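Putative extracellular solute-binding protein (Bordetella bronchiseptica, PDB 4P56) probably captures small carboxylate ligands in the periplasm for uptake by a TRAP transporter, and binds mandelate in its pocket. Local coordinates at residues G50-K55 and G263-E268; W122-K127 and P326-S331; D245-A248 and D254-T257. One frame throughout, in Å; residues are numbered along the deposited sequence.

Interaction 1. Residues G50-K55 and G263-E268; sequences GEEIRK and GRHLAE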
ATOM      1  N   GLY A  50     -13.981 -12.433  -1.814  1.00 11.03           N
ATOM      2  CA  GLY A  50     -14.522 -13.579  -1.094  1.00 12.05           C
ATOM      3  C   GLY A  50     -15.743 -14.168  -1.814  1.00 16.14           C
ATOM      4  O   GLY A  50     -15.932 -15.385  -1.888  1.00 12.19           O
ATOM      5  N   GLU A  51     -16.571 -13.299  -2.376  1.00 12.48           N
ATOM      6  CA  GLU A  51     -17.732 -13.775  -3.130  1.00 13.09           C
ATOM      7  C   GLU A  51     -17.277 -14.547  -4.389  1.00 12.55           C
ATOM      8  O   GLU A  51     -17.889 -15.568  -4.778  1.00 12.96           O
ATOM      9  CB  GLU A  51     -18.611 -12.583  -3.479  1.00 13.72           C
ATOM     10  CG  GLU A  51     -19.482 -12.185  -2.302  1.00 20.89           C
ATOM     11  CD  GLU A  51     -20.551 -13.226  -2.073  1.00 18.48           C
ATOM     12  OE1 GLU A  51     -21.497 -13.258  -2.886  1.00 16.02           O
ATOM     13  OE2 GLU A  51     -20.430 -14.036  -1.122  1.00 17.54           O
ATOM     14  N   GLU A  52     -16.206 -14.065  -5.022  1.00 12.59           N
ATOM     15  CA  GLU A  52     -15.686 -14.736  -6.214  1.00 14.20           C
ATOM     16  C   GLU A  52     -15.201 -16.129  -5.842  1.00 14.10           C
ATOM     17  O   GLU A  52     -15.450 -17.059  -6.574  1.00 13.07           O
ATOM     18  CB  GLU A  52     -14.553 -13.936  -6.899  1.00 11.18           C
ATOM     19  CG  GLU A  52     -14.999 -12.645  -7.605  1.00 14.75           C
ATOM     20  CD  GLU A  52     -13.891 -11.996  -8.459  1.00 21.51           C
ATOM     21  OE1 GLU A  52     -13.013 -12.711  -8.967  1.00 19.69           O
ATOM     22  OE2 GLU A  52     -13.900 -10.763  -8.633  1.00 24.62           O
ATOM     23  N   ILE A  53     -14.479 -16.253  -4.720  1.00 11.58           N
ATOM     24  CA  ILE A  53     -14.000 -17.535  -4.236  1.00 14.19           C
ATOM     25  C   ILE A  53     -15.157 -18.509  -3.888  1.00 13.27           C
ATOM     26  O   ILE A  53     -15.152 -19.705  -4.262  1.00 11.94           O
ATOM     27  CB  ILE A  53     -13.115 -17.342  -2.974  1.00 10.77           C
ATOM     28  CG1 ILE A  53     -11.856 -16.533  -3.299  1.00 10.55           C
ATOM     29  CG2 ILE A  53     -12.727 -18.673  -2.433  1.00 11.76           C
ATOM     30  CD1 ILE A  53     -11.161 -15.979  -2.038  1.00 10.61           C
ATOM     31  N   ARG A  54     -16.157 -18.004  -3.184  1.00 12.29           N
ATOM     32  CA  ARG A  54     -17.337 -18.808  -2.862  1.00 13.17           C
ATOM     33  C   ARG A  54     -17.973 -19.339  -4.128  1.00 13.35           C
ATOM     34  O   ARG A  54     -18.212 -20.547  -4.285  1.00 13.67           O
ATOM     35  CB  ARG A  54     -18.365 -17.982  -2.076  1.00 13.91           C
ATOM     36  CG  ARG A  54     -19.612 -18.763  -1.673  1.00 14.97           C
ATOM     37  CD  ARG A  54     -20.551 -17.882  -0.853  1.00 15.92           C
ATOM     38  NE  ARG A  54     -21.031 -16.786  -1.676  1.00 15.86           N
ATOM     39  CZ  ARG A  54     -21.983 -16.936  -2.598  1.00 19.62           C
ATOM     40  NH1 ARG A  54     -22.524 -18.128  -2.801  1.00 16.98           N
ATOM     41  NH2 ARG A  54     -22.403 -15.902  -3.320  1.00 16.50           N
ATOM     42  N   LYS A  55     -18.279 -18.442  -5.057  1.00 13.25           N
ATOM     43  CA  LYS A  55     -18.956 -18.871  -6.265  1.00 13.52           C
ATOM     44  C   LYS A  55     -18.131 -19.847  -7.110  1.00 16.73           C
ATOM     45  O   LYS A  55     -18.680 -20.782  -7.669  1.00 13.42           O
ATOM     46  CB  LYS A  55     -19.351 -17.666  -7.106  1.00 13.57           C
ATOM     47  CG  LYS A  55     -20.358 -16.759  -6.416  1.00 16.82           C
ATOM     48  CD  LYS A  55     -20.545 -15.449  -7.201  1.00 14.64           C
ATOM     49  CE  LYS A  55     -21.216 -14.361  -6.332  1.00 25.36           C
ATOM     50  NZ  LYS A  55     -21.282 -13.016  -7.013  1.00 15.17           N
ATOM     51  N   GLY A 263      -2.972 -13.469  -7.041  1.00  9.23           N
ATOM     52  CA  GLY A 263      -1.953 -12.933  -7.932  1.00 10.93           C
ATOM     53  C   GLY A 263      -2.446 -11.752  -8.749  1.00 15.12           C
ATOM     54  O   GLY A 263      -2.910 -10.785  -8.210  1.00  9.06           O
ATOM     55  N   ARG A 264      -2.321 -11.828 -10.065  1.00 10.33           N
ATOM     56  CA  ARG A 264      -2.590 -10.678 -10.908  1.00 10.74           C
ATOM     57  C   ARG A 264      -4.070 -10.270 -10.853  1.00 11.17           C
ATOM     58  O   ARG A 264      -4.427  -9.072 -10.963  1.00 10.36           O
ATOM     59  CB  ARG A 264      -2.209 -11.057 -12.332  1.00 12.24           C
ATOM     60  CG  ARG A 264      -2.230  -9.925 -13.289  1.00 20.49           C
ATOM     61  CD  ARG A 264      -1.962 -10.519 -14.641  1.00 32.13           C
ATOM     62  NE  ARG A 264      -1.031  -9.709 -15.391  1.00 33.10           N
ATOM     63  CZ  ARG A 264      -1.365  -8.561 -15.959  1.00 33.44           C
ATOM     64  NH1 ARG A 264      -2.608  -8.096 -15.851  1.00 29.12           N
ATOM     65  NH2 ARG A 264      -0.454  -7.878 -16.638  1.00 46.71           N
ATOM     66  N   HIS A 265      -4.934 -11.273 -10.728  1.00 12.03           N
ATOM     67  CA  HIS A 265      -6.388 -11.034 -10.636  1.00 14.41           C
ATOM     68  C   HIS A 265      -6.712 -10.216  -9.402  1.00 11.49           C
ATOM     69  O   HIS A 265      -7.462  -9.249  -9.470  1.00 10.23           O
ATOM     70  CB  HIS A 265      -7.126 -12.356 -10.554  1.00 14.92           C
ATOM     71  CG  HIS A 265      -8.613 -12.223 -10.527  1.00 15.23           C
ATOM     72  ND1 HIS A 265      -9.366 -12.033 -11.665  1.00 25.75           N
ATOM     73  CD2 HIS A 265      -9.490 -12.273  -9.502  1.00 14.65           C
ATOM     74  CE1 HIS A 265     -10.644 -11.970 -11.341  1.00 29.29           C
ATOM     75  NE2 HIS A 265     -10.749 -12.101 -10.030  1.00 16.88           N
ATOM     76  N   LEU A 266      -6.134 -10.623  -8.277  1.00  8.99           N
ATOM     77  CA  LEU A 266      -6.288  -9.907  -6.999  1.00 11.06           C
ATOM     78  C   LEU A 266      -5.686  -8.489  -7.082  1.00  7.99           C
ATOM     79  O   LEU A 266      -6.276  -7.516  -6.620  1.00  7.82           O
ATOM     80  CB  LEU A 266      -5.644 -10.767  -5.916  1.00 12.97           C
ATOM     81  CG  LEU A 266      -5.428 -10.311  -4.480  1.00 14.25           C
ATOM     82  CD1 LEU A 266      -5.024 -11.524  -3.650  1.00 11.14           C
ATOM     83  CD2 LEU A 266      -4.377  -9.262  -4.330  1.00  9.21           C
ATOM     84  N   ALA A 267      -4.513  -8.378  -7.696  1.00  8.14           N
ATOM     85  CA  ALA A 267      -3.845  -7.105  -7.821  1.00  8.16           C
ATOM     86  C   ALA A 267      -4.745  -6.118  -8.534  1.00  8.46           C
ATOM     87  O   ALA A 267      -4.902  -4.980  -8.090  1.00  8.25           O
ATOM     88  CB  ALA A 267      -2.503  -7.261  -8.570  1.00 12.07           C
ATOM     89  N   GLU A 268      -5.368  -6.562  -9.611  1.00  9.17           N
ATOM     90  CA  GLU A 268      -6.262  -5.701 -10.363  1.00  9.85           C
ATOM     91  C   GLU A 268      -7.546  -5.365  -9.587  1.00 10.19           C
ATOM     92  O   GLU A 268      -7.997  -4.203  -9.580  1.00 10.81           O
ATOM     93  CB  GLU A 268      -6.595  -6.333 -11.704  1.00 12.31           C
ATOM     94  CG  GLU A 268      -7.441  -5.421 -12.613  1.00 19.83           C
ATOM     95  CD  GLU A 268      -7.451  -5.870 -14.067  1.00 32.38           C
ATOM     96  OE1 GLU A 268      -7.078  -7.039 -14.345  1.00 28.90           O
ATOM     97  OE2 GLU A 268      -7.823  -5.044 -14.937  1.00 37.02           O
TER
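A single histidine-carboxylate hydrogen bond, made at the protein surface, joins helix 40-56 to segment 263-268 of helix 263-285. His-265 NE2 donates to Glu-52 OE1 over 2.6 Å, with an angle of 154° at the hydrogen. The acceptor uses its syn lone pair, on the side of the second carboxylate oxygen, and lies at the edge of the imidazole, slightly tilted from the ring plane. Carboxylate and ring planes stand 75° apart, so the two groups meet almost at right angles rather than stacking. OE2 remains 3.7 Å from His-265 NE2, which makes this a one-oxygen grip.

The backbones are well separated: the nearest CA atoms, those of Glu-52 and Leu-266, are 10.6 Å apart, and only 69 Å² is buried between the segments. Two side chains arriving from opposite directions bridge that gap. Glu-52 runs extended beyond CG, while His-265 holds CG anti to its own backbone nitrogen (chi1 -177°), which carries the ring out to the carboxylate. The nearby carboxylate would tend to favour a protonated imidazole, though the geometry does not establish it.

Hydrophobic contacts accompany the polar link, with Leu-266 against Phe-45 and Trp-49 of helix 40-56. On another side, Arg-264 and Ala-267 pack on helix 114-129, and the backbone of Gly-263 bonds to Leu-141 in strand 139-145.

Interaction 2. Residues W122-K127 and P326-S331; sequences WDTYEK and PAALAS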
ATOM      1  N   TRP A 122       2.906  -6.778  -8.605  1.00  8.72           N
ATOM      2  CA  TRP A 122       2.743  -8.222  -8.466  1.00  8.72           C
ATOM      3  C   TRP A 122       3.467  -8.981  -9.569  1.00  9.07           C
ATOM      4  O   TRP A 122       4.139  -9.969  -9.302  1.00  9.20           O
ATOM      5  CB  TRP A 122       1.269  -8.651  -8.436  1.00  8.59           C
ATOM      6  CG  TRP A 122       1.195 -10.136  -8.583  1.00  8.71           C
ATOM      7  CD1 TRP A 122       0.787 -10.836  -9.669  1.00 10.18           C
ATOM      8  CD2 TRP A 122       1.634 -11.102  -7.613  1.00  8.72           C
ATOM      9  NE1 TRP A 122       0.934 -12.189  -9.434  1.00  9.03           N
ATOM     10  CE2 TRP A 122       1.454 -12.373  -8.178  1.00  8.92           C
ATOM     11  CE3 TRP A 122       2.168 -10.999  -6.314  1.00  8.65           C
ATOM     12  CZ2 TRP A 122       1.779 -13.549  -7.494  1.00  9.07           C
ATOM     13  CZ3 TRP A 122       2.508 -12.149  -5.638  1.00  8.83           C
ATOM     14  CH2 TRP A 122       2.305 -13.421  -6.218  1.00 13.30           C
ATOM     15  N   ASP A 123       3.299  -8.567 -10.810  1.00  9.32           N
ATOM     16  CA  ASP A 123       3.883  -9.321 -11.911  1.00 11.81           C
ATOM     17  C   ASP A 123       5.401  -9.366 -11.705  1.00 10.65           C
ATOM     18  O   ASP A 123       6.043 -10.393 -11.934  1.00 10.28           O
ATOM     19  CB  ASP A 123       3.532  -8.704 -13.272  1.00 11.45           C
ATOM     20  CG  ASP A 123       2.103  -9.042 -13.741  1.00 21.21           C
ATOM     21  OD1 ASP A 123       1.467  -9.941 -13.163  1.00 17.82           O
ATOM     22  OD2 ASP A 123       1.609  -8.413 -14.714  1.00 19.06           O
ATOM     23  N   THR A 124       5.972  -8.265 -11.237  1.00  9.94           N
ATOM     24  CA  THR A 124       7.434  -8.180 -11.080  1.00 10.28           C
ATOM     25  C   THR A 124       7.857  -9.081  -9.909  1.00 10.17           C
ATOM     26  O   THR A 124       8.826  -9.852 -10.021  1.00 10.58           O
ATOM     27  CB  THR A 124       7.855  -6.732 -10.825  1.00 10.30           C
ATOM     28  OG1 THR A 124       7.510  -5.913 -11.972  1.00 10.55           O
ATOM     29  CG2 THR A 124       9.344  -6.629 -10.560  1.00 10.70           C
ATOM     30  N   TYR A 125       7.131  -8.963  -8.793  1.00  9.72           N
ATOM     31  CA  TYR A 125       7.419  -9.724  -7.569  1.00  9.69           C
ATOM     32  C   TYR A 125       7.325 -11.229  -7.836  1.00  9.88           C
ATOM     33  O   TYR A 125       8.200 -11.996  -7.468  1.00 10.24           O
ATOM     34  CB  TYR A 125       6.465  -9.319  -6.411  1.00  9.27           C
ATOM     35  CG  TYR A 125       7.075  -9.579  -5.029  1.00  9.40           C
ATOM     36  CD1 TYR A 125       6.958 -10.804  -4.423  1.00  9.54           C
ATOM     37  CD2 TYR A 125       7.838  -8.609  -4.391  1.00  9.49           C
ATOM     38  CE1 TYR A 125       7.547 -11.061  -3.175  1.00  9.81           C
ATOM     39  CE2 TYR A 125       8.437  -8.857  -3.160  1.00  9.74           C
ATOM     40  CZ  TYR A 125       8.282 -10.087  -2.555  1.00  9.91           C
ATOM     41  OH  TYR A 125       8.890 -10.338  -1.327  1.00 10.29           O
ATOM     42  N   GLU A 126       6.251 -11.631  -8.493  1.00 11.07           N
ATOM     43  CA  GLU A 126       6.054 -13.025  -8.849  1.00 11.14           C
ATOM     44  C   GLU A 126       7.182 -13.550  -9.754  1.00 10.82           C
ATOM     45  O   GLU A 126       7.706 -14.626  -9.527  1.00 11.48           O
ATOM     46  CB  GLU A 126       4.716 -13.146  -9.573  1.00 11.78           C
ATOM     47  CG  GLU A 126       4.523 -14.490 -10.218  1.00 19.81           C
ATOM     48  CD  GLU A 126       3.200 -14.594 -10.919  1.00 25.42           C
ATOM     49  OE1 GLU A 126       2.994 -13.886 -11.942  1.00 23.56           O
ATOM     50  OE2 GLU A 126       2.376 -15.379 -10.420  1.00 21.22           O
ATOM     51  N   LYS A 127       7.533 -12.795 -10.788  1.00 10.67           N
ATOM     52  CA  LYS A 127       8.542 -13.272 -11.745  1.00 15.73           C
ATOM     53  C   LYS A 127       9.965 -13.292 -11.179  1.00 13.84           C
ATOM     54  O   LYS A 127      10.734 -14.179 -11.493  1.00 12.25           O
ATOM     55  CB  LYS A 127       8.511 -12.404 -13.016  1.00 11.54           C
ATOM     56  CG  LYS A 127       9.607 -12.780 -14.043  1.00 22.00           C
ATOM     57  CD  LYS A 127       9.266 -12.162 -15.366  1.00 19.90           C
ATOM     58  CE  LYS A 127      10.134 -12.657 -16.508  1.00 33.72           C
ATOM     59  NZ  LYS A 127       9.724 -11.937 -17.746  1.00 27.48           N
ATOM     60  N   PRO A 326      18.403  -5.344 -11.766  1.00 11.18           N
ATOM     61  CA  PRO A 326      18.204  -4.543 -12.975  1.00 11.76           C
ATOM     62  C   PRO A 326      17.089  -5.086 -13.844  1.00 11.75           C
ATOM     63  O   PRO A 326      16.353  -4.275 -14.387  1.00 13.23           O
ATOM     64  CB  PRO A 326      19.583  -4.602 -13.668  1.00 12.45           C
ATOM     65  CG  PRO A 326      20.531  -4.632 -12.501  1.00 12.44           C
ATOM     66  CD  PRO A 326      19.838  -5.533 -11.473  1.00 11.53           C
ATOM     67  N   ALA A 327      16.915  -6.407 -13.906  1.00 14.06           N
ATOM     68  CA  ALA A 327      15.828  -7.014 -14.686  1.00 16.66           C
ATOM     69  C   ALA A 327      14.469  -6.730 -14.094  1.00 14.00           C
ATOM     70  O   ALA A 327      13.543  -6.335 -14.816  1.00 11.96           O
ATOM     71  CB  ALA A 327      16.009  -8.479 -14.793  1.00 11.57           C
ATOM     72  N   ALA A 328      14.344  -6.935 -12.784  1.00 13.05           N
ATOM     73  CA  ALA A 328      13.091  -6.683 -12.104  1.00 12.33           C
ATOM     74  C   ALA A 328      12.685  -5.203 -12.239  1.00 12.93           C
ATOM     75  O   ALA A 328      11.532  -4.871 -12.541  1.00 11.81           O
ATOM     76  CB  ALA A 328      13.188  -7.126 -10.640  1.00 11.67           C
ATOM     77  N   LEU A 329      13.649  -4.312 -12.059  1.00 14.49           N
ATOM     78  CA  LEU A 329      13.377  -2.889 -12.100  1.00 12.25           C
ATOM     79  C   LEU A 329      12.951  -2.457 -13.510  1.00 12.94           C
ATOM     80  O   LEU A 329      11.954  -1.744 -13.695  1.00 14.66           O
ATOM     81  CB  LEU A 329      14.630  -2.150 -11.638  1.00 14.40           C
ATOM     82  CG  LEU A 329      14.515  -0.646 -11.476  1.00 22.19           C
ATOM     83  CD1 LEU A 329      13.427  -0.274 -10.485  1.00 19.80           C
ATOM     84  CD2 LEU A 329      15.862  -0.119 -11.012  1.00 22.72           C
ATOM     85  N   ALA A 330      13.687  -2.934 -14.510  1.00 12.79           N
ATOM     86  CA  ALA A 330      13.396  -2.635 -15.899  1.00 13.82           C
ATOM     87  C   ALA A 330      12.035  -3.205 -16.303  1.00 14.12           C
ATOM     88  O   ALA A 330      11.276  -2.588 -17.035  1.00 15.19           O
ATOM     89  CB  ALA A 330      14.505  -3.197 -16.785  1.00 14.15           C
ATOM     90  N   SER A 331      11.728  -4.393 -15.809  1.00 13.45           N
ATOM     91  CA  SER A 331      10.476  -5.030 -16.133  1.00 17.36           C
ATOM     92  C   SER A 331       9.297  -4.247 -15.547  1.00 19.78           C
ATOM     93  O   SER A 331       8.292  -3.985 -16.222  1.00 15.47           O
ATOM     94  CB  SER A 331      10.489  -6.441 -15.559  1.00 15.80           C
ATOM     95  OG  SER A 331       9.316  -7.147 -15.922  1.00 14.43           O
TER
HETATM   96  O   HOH W   1       7.081  -6.964 -14.405  1.00 18.59           O
HETATM   97  O   HOH W   2       9.720  -9.109 -17.649  1.00 24.92           O
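Thr-124 sets its methyl against the carbonyl oxygen and the CB of Ala-328: CG2 is 3.4 Å from Ala-328 O and 3.9 Å from Ala-328 CB. The CA atoms of this pair are 5.9 Å apart, a close approach for two helices, and the small alanine side chain permits it. With CG2 anti to the backbone nitrogen, the methyl points at the partner helix, and OG1 (chi1 -63°) lies beside that nitrogen. There the hydroxyl bonds to the backbone carbonyl of Ala-120, one turn earlier.

Water completes the polar side of the contact. One molecule donates to Thr-124 OG1 at 2.7 Å and also bonds to Ser-331 OG at 2.7 Å. A second accepts from Lys-127 NZ at 2.8 Å, and its 2.6 Å bond to Ser-331 OG gives that hydroxyl two water partners. Lys-127 reaches this water through a fully extended chain, its side chain coming no nearer than 5.0 Å to residues 326-331.

Tyr-128 extends the packing onto Ala-327, Ala-328 and Ser-331, while Trp-314 of helix 310-320 touches Ala-328. This is close helix-helix packing through small residues, with a water-bridged polar margin, and it fastens helix 325-340, near the end of the chain, to helix 114-129.

Interaction 3. Residues D245-A248 and D254-T257; sequences DAFA and DQDT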
ATOM      1  N   ASP A 245      -1.276 -24.162   6.597  1.00 15.51           N
ATOM      2  CA  ASP A 245      -2.076 -25.328   6.987  1.00 19.92           C
ATOM      3  C   ASP A 245      -3.519 -25.206   6.476  1.00 15.68           C
ATOM      4  O   ASP A 245      -4.102 -26.176   5.976  1.00 16.17           O
ATOM      5  CB  ASP A 245      -2.030 -25.491   8.498  1.00 22.41           C
ATOM      6  CG  ASP A 245      -0.651 -25.947   8.983  1.00 26.16           C
ATOM      7  OD1 ASP A 245       0.034 -26.621   8.187  1.00 23.60           O
ATOM      8  OD2 ASP A 245      -0.253 -25.631  10.132  1.00 23.28           O
ATOM      9  N   ALA A 246      -4.067 -23.997   6.548  1.00 14.99           N
ATOM     10  CA  ALA A 246      -5.422 -23.747   6.034  1.00 18.19           C
ATOM     11  C   ALA A 246      -5.485 -23.991   4.526  1.00 17.64           C
ATOM     12  O   ALA A 246      -6.393 -24.652   4.021  1.00 14.77           O
ATOM     13  CB  ALA A 246      -5.837 -22.346   6.353  1.00 14.49           C
ATOM     14  N   PHE A 247      -4.518 -23.457   3.793  1.00 13.52           N
ATOM     15  CA  PHE A 247      -4.480 -23.693   2.359  1.00 17.85           C
ATOM     16  C   PHE A 247      -4.417 -25.197   2.091  1.00 23.75           C
ATOM     17  O   PHE A 247      -5.030 -25.684   1.146  1.00 16.85           O
ATOM     18  CB  PHE A 247      -3.275 -22.973   1.758  1.00 13.87           C
ATOM     19  CG  PHE A 247      -3.182 -23.055   0.265  1.00 14.22           C
ATOM     20  CD1 PHE A 247      -3.868 -22.151  -0.541  1.00 13.77           C
ATOM     21  CD2 PHE A 247      -2.361 -23.990  -0.332  1.00 18.48           C
ATOM     22  CE1 PHE A 247      -3.754 -22.207  -1.922  1.00 13.36           C
ATOM     23  CE2 PHE A 247      -2.245 -24.053  -1.708  1.00 18.64           C
ATOM     24  CZ  PHE A 247      -2.919 -23.157  -2.502  1.00 13.60           C
ATOM     25  N   ALA A 248      -3.682 -25.929   2.923  1.00 18.01           N
ATOM     26  CA  ALA A 248      -3.534 -27.369   2.725  1.00 20.29           C
ATOM     27  C   ALA A 248      -4.834 -28.125   2.952  1.00 18.76           C
ATOM     28  O   ALA A 248      -4.949 -29.293   2.547  1.00 24.36           O
ATOM     29  CB  ALA A 248      -2.423 -27.940   3.638  1.00 20.72           C
ATOM     30  N   ASP A 254      -9.424 -26.717  -5.594  1.00 16.12           N
ATOM     31  CA  ASP A 254      -9.810 -25.468  -4.959  1.00 13.70           C
ATOM     32  C   ASP A 254      -8.574 -24.622  -4.611  1.00 15.53           C
ATOM     33  O   ASP A 254      -8.606 -23.389  -4.664  1.00 13.44           O
ATOM     34  CB  ASP A 254     -10.702 -25.724  -3.735  1.00 15.47           C
ATOM     35  CG  ASP A 254     -12.149 -26.101  -4.125  1.00 14.88           C
ATOM     36  OD1 ASP A 254     -12.548 -25.909  -5.287  1.00 17.20           O
ATOM     37  OD2 ASP A 254     -12.913 -26.533  -3.250  1.00 20.82           O
ATOM     38  N   GLN A 255      -7.466 -25.289  -4.301  1.00 15.38           N
ATOM     39  CA  GLN A 255      -6.192 -24.590  -4.161  1.00 13.25           C
ATOM     40  C   GLN A 255      -5.860 -23.882  -5.476  1.00 14.58           C
ATOM     41  O   GLN A 255      -5.542 -22.700  -5.480  1.00 14.85           O
ATOM     42  CB  GLN A 255      -5.077 -25.569  -3.790  1.00 16.12           C
ATOM     43  CG  GLN A 255      -5.164 -26.123  -2.368  1.00 15.66           C
ATOM     44  CD  GLN A 255      -4.110 -27.200  -2.112  1.00 22.90           C
ATOM     45  OE1 GLN A 255      -3.244 -27.428  -2.940  1.00 21.98           O
ATOM     46  NE2 GLN A 255      -4.181 -27.847  -0.959  1.00 33.71           N
ATOM     47  N   ASP A 256      -5.970 -24.605  -6.583  1.00 13.81           N
ATOM     48  CA  ASP A 256      -5.690 -24.034  -7.910  1.00 14.19           C
ATOM     49  C   ASP A 256      -6.610 -22.859  -8.207  1.00 13.25           C
ATOM     50  O   ASP A 256      -6.165 -21.828  -8.716  1.00 12.93           O
ATOM     51  CB  ASP A 256      -5.873 -25.082  -8.999  1.00 16.17           C
ATOM     52  CG  ASP A 256      -4.742 -26.080  -9.052  1.00 23.42           C
ATOM     53  OD1 ASP A 256      -3.708 -25.872  -8.375  1.00 24.52           O
ATOM     54  OD2 ASP A 256      -4.900 -27.079  -9.790  1.00 24.62           O
ATOM     55  N   THR A 257      -7.882 -23.014  -7.867  1.00 13.01           N
ATOM     56  CA  THR A 257      -8.855 -21.935  -8.043  1.00 12.35           C
ATOM     57  C   THR A 257      -8.504 -20.701  -7.207  1.00 12.91           C
ATOM     58  O   THR A 257      -8.489 -19.586  -7.722  1.00 10.80           O
ATOM     59  CB  THR A 257     -10.302 -22.422  -7.720  1.00 14.46           C
ATOM     60  OG1 THR A 257     -10.664 -23.395  -8.684  1.00 15.29           O
ATOM     61  CG2 THR A 257     -11.307 -21.272  -7.766  1.00 17.25           C
TER
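The apolar part of this contact is a CH-pi interaction between Gln-255 and Phe-247. Gln-255 CG lies over one face of the ring, 3.9 Å from its centroid and 22° off the normal, displaced toward the rim. Gln-255 CB meets the ring at Phe-247 CZ, 3.5 Å away. Phe-247 has CG anti to the backbone nitrogen (chi1 -176°), which brings the far end of its ring to the glutamine stem. Beyond CG the glutamine runs extended: the stem covers the face near the rim, and the amide, nearly parallel to the ring, continues past the rim toward Phe-247 O.

These segments belong to two consecutive short helices, 244-248 and 252-260, joined by a brief connection and packed on each other locally. Leu-258 and Val-259 also touch the phenylalanine, and Arg-139 makes a cation-pi contact with it.

The polar part is one weak hydrogen bond. Gln-255 NE2 donates to Phe-247 O over 3.1 Å, but the angle at the hydrogen is just 127°, so the bond is strongly bent. The same nitrogen approaches Ala-248 CA at 3.8 Å, placing the amide beside the backbone at Phe-247 and Ala-248. Asp-254 pairs with Arg-60, outside the helix, while Asp-256 pairs with Lys-252 one turn earlier in the same helix.

How the interactions relate
Interactions 1 and 2 are directly coupled although their centres lie 22 Å apart. Arg-264 NH2 forms a salt bridge with Asp-123 OD2 at 2.9 Å, and Trp-122 packs against Gly-263 and Arg-264, its NE1 3.3 Å from Gly-263 CA. Helix 263-285 therefore meets helix 40-56 through one face and helix 114-129 through another. Interaction 3 stands 14 Å from interaction 1, centre to centre, with nearest atoms about 5 Å apart; helix 252-260 leads into helix 263-285. The centre of interaction 3 is 26 Å from that of interaction 2, nearest atoms about 11 Å apart. None of the contacting residues belongs to the mandelate pocket, though helix 263-285 also carries the pocket residue Trp-274.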